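Local coordinates for uncharacterized protein (Parabacteroides merdae ATCC 43184, PDB 4OPW), which is of unknown function but is probably a cell-surface adhesin, with a head domain resembling those of auto-transporter adhesins, at residues N98-S103 with L119-Q124. Sequence-based numbering, arbitrary orientation.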
loop_
_atom_site.group_PDB
_atom_site.type_symbol
_atom_site.label_atom_id
_atom_site.label_comp_id
_atom_site.label_asym_id
_atom_site.label_seq_id
_atom_site.Cartn_x
_atom_site.Cartn_y
_atom_site.Cartn_z
ATOM N N ASN A 98 -3.448 5.910 7.604
ATOM C CA ASN A 98 -2.030 5.640 7.687
ATOM C C ASN A 98 -1.900 4.149 8.014
ATOM O O ASN A 98 -2.369 3.723 9.077
ATOM C CB ASN A 98 -1.344 6.519 8.751
ATOM C CG ASN A 98 -1.190 7.993 8.428
ATOM O OD1 ASN A 98 -1.175 8.432 7.271
ATOM N ND2 ASN A 98 -1.010 8.796 9.469
ATOM N N PHE A 99 -1.382 3.338 7.079
ATOM C CA PHE A 99 -1.114 1.925 7.370
ATOM C C PHE A 99 0.388 1.760 7.511
ATOM O O PHE A 99 1.127 2.107 6.591
ATOM C CB PHE A 99 -1.676 0.945 6.314
ATOM C CG PHE A 99 -1.367 -0.491 6.676
ATOM C CD1 PHE A 99 -2.213 -1.211 7.519
ATOM C CD2 PHE A 99 -0.228 -1.124 6.184
ATOM C CE1 PHE A 99 -1.923 -2.537 7.865
ATOM C CE2 PHE A 99 0.050 -2.460 6.510
ATOM C CZ PHE A 99 -0.785 -3.147 7.373
ATOM N N ILE A 100 0.841 1.270 8.663
ATOM C CA ILE A 100 2.268 1.043 8.884
ATOM C C ILE A 100 2.513 -0.404 9.306
ATOM O O ILE A 100 1.932 -0.855 10.299
ATOM C CB ILE A 100 2.874 2.021 9.945
ATOM C CG1 ILE A 100 2.751 3.523 9.527
ATOM C CG2 ILE A 100 4.330 1.657 10.243
ATOM C CD1 ILE A 100 3.155 4.537 10.624
ATOM N N ALA A 101 3.397 -1.119 8.584
ATOM C CA ALA A 101 3.832 -2.462 8.981
ATOM C C ALA A 101 5.183 -2.287 9.696
ATOM O O ALA A 101 6.158 -1.829 9.077
ATOM C CB ALA A 101 3.942 -3.379 7.769
ATOM N N ASN A 102 5.215 -2.568 11.008
ATOM C CA ASN A 102 6.404 -2.402 11.866
ATOM C C ASN A 102 7.174 -3.695 12.103
ATOM O O ASN A 102 7.903 -3.836 13.094
ATOM C CB ASN A 102 5.999 -1.789 13.197
ATOM C CG ASN A 102 5.726 -0.318 13.074
ATOM O OD1 ASN A 102 6.512 0.426 12.475
ATOM N ND2 ASN A 102 4.604 0.125 13.614
ATOM N N SER A 103 7.003 -4.640 11.201
ATOM C CA SER A 103 7.702 -5.918 11.248
ATOM C C SER A 103 8.040 -6.340 9.849
ATOM O O SER A 103 7.369 -5.889 8.919
ATOM C CB SER A 103 6.798 -6.981 11.891
ATOM O OG SER A 103 5.802 -7.394 10.964
ATOM N N LEU A 119 -1.729 6.582 3.135
ATOM C CA LEU A 119 -0.281 6.421 3.179
ATOM C C LEU A 119 -0.016 5.016 3.687
ATOM O O LEU A 119 -0.475 4.661 4.764
ATOM C CB LEU A 119 0.412 7.489 4.057
ATOM C CG LEU A 119 1.934 7.305 4.289
ATOM C CD1 LEU A 119 2.743 7.389 2.966
ATOM C CD2 LEU A 119 2.466 8.339 5.267
ATOM N N VAL A 120 0.682 4.201 2.896
ATOM C CA VAL A 120 1.062 2.832 3.277
ATOM C C VAL A 120 2.576 2.795 3.411
ATOM O O VAL A 120 3.274 3.171 2.475
ATOM C CB VAL A 120 0.553 1.756 2.267
ATOM C CG1 VAL A 120 1.135 0.363 2.588
ATOM C CG2 VAL A 120 -0.977 1.725 2.207
ATOM N N GLN A 121 3.081 2.414 4.587
ATOM C CA GLN A 121 4.518 2.315 4.826
ATOM C C GLN A 121 4.872 0.914 5.296
ATOM O O GLN A 121 4.448 0.502 6.382
ATOM C CB GLN A 121 5.021 3.359 5.844
ATOM C CG GLN A 121 4.748 4.821 5.460
ATOM C CD GLN A 121 4.973 5.713 6.652
ATOM O OE1 GLN A 121 4.058 6.019 7.414
ATOM N NE2 GLN A 121 6.196 6.107 6.860
ATOM N N LEU A 122 5.629 0.165 4.472
ATOM C CA LEU A 122 6.110 -1.171 4.842
ATOM C C LEU A 122 7.545 -0.950 5.248
ATOM O O LEU A 122 8.401 -0.776 4.391
ATOM C CB LEU A 122 5.923 -2.200 3.715
ATOM C CG LEU A 122 4.512 -2.240 3.053
ATOM C CD1 LEU A 122 4.463 -3.279 1.947
ATOM C CD2 LEU A 122 3.371 -2.451 4.092
ATOM N N LYS A 123 7.776 -0.778 6.557
ATOM C CA LYS A 123 9.071 -0.305 7.068
ATOM C C LYS A 123 10.183 -1.360 7.163
ATOM O O LYS A 123 11.356 -0.976 7.299
ATOM C CB LYS A 123 8.884 0.373 8.434
ATOM C CG LYS A 123 8.051 1.663 8.335
ATOM C CD LYS A 123 8.167 2.502 9.592
ATOM C CE LYS A 123 7.487 3.838 9.452
ATOM N NZ LYS A 123 7.529 4.613 10.725
ATOM N N GLN A 124 9.842 -2.662 7.136
ATOM C CA GLN A 124 10.855 -3.724 7.235
ATOM C C GLN A 124 10.727 -4.696 6.065
ATOM O O GLN A 124 9.746 -4.637 5.312
ATOM C CB GLN A 124 10.789 -4.426 8.591
ATOM C CG GLN A 124 11.359 -3.553 9.721
ATOM C CD GLN A 124 11.167 -4.141 11.098
ATOM O OE1 GLN A 124 10.499 -3.565 11.954
ATOM N NE2 GLN A 124 11.768 -5.277 11.360
HETATM O O HOH W 1 6.840 3.033 12.870
HETATM O O HOH W 2 7.290 -4.087 6.508
#
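The carbonyl oxygen of F99 takes the amide N-H of Q121 at 2.8 Å (N to O), nearly straight at 168°, and the CA of V120 makes a CA-H...O contact with that same oxygen at 3.4 Å. Q121 O is used likewise by A101 N and, through a CA-H...O contact, by I100 CA, so the parallel strands 98-101 and 119-122 stay in register; F99 N to L119 O and K123 N to A101 O complete the set, the last longer at 3.2 Å. On the inner face the F99 ring, its CG anti to the backbone N (chi1 180°), meets V120 CG1 obliquely, 4.1 Å from F99 CD2, and L122 CD2 near the plane at its edge. That methyl also reaches A101 CB at 3.8 Å, while I24 and F26 of the facing strand 23-27 touch the ring. On the other face I100 and Q121 run side by side, the amide oxygen OE1 in van der Waals contact with I100 CG1 (3.5 Å) and CD1 (3.6 Å). K123 lays its extended chain across I100 CG2, and a water joins K123 NZ to N102 OD1. A second water links S103 O to Q124 N where the chains have spread. Neighbouring coils of this solenoid are thus joined by backbone bonds around an apolar interior, the outer face mixing apolar and polar side chains, with water bridging the following turn.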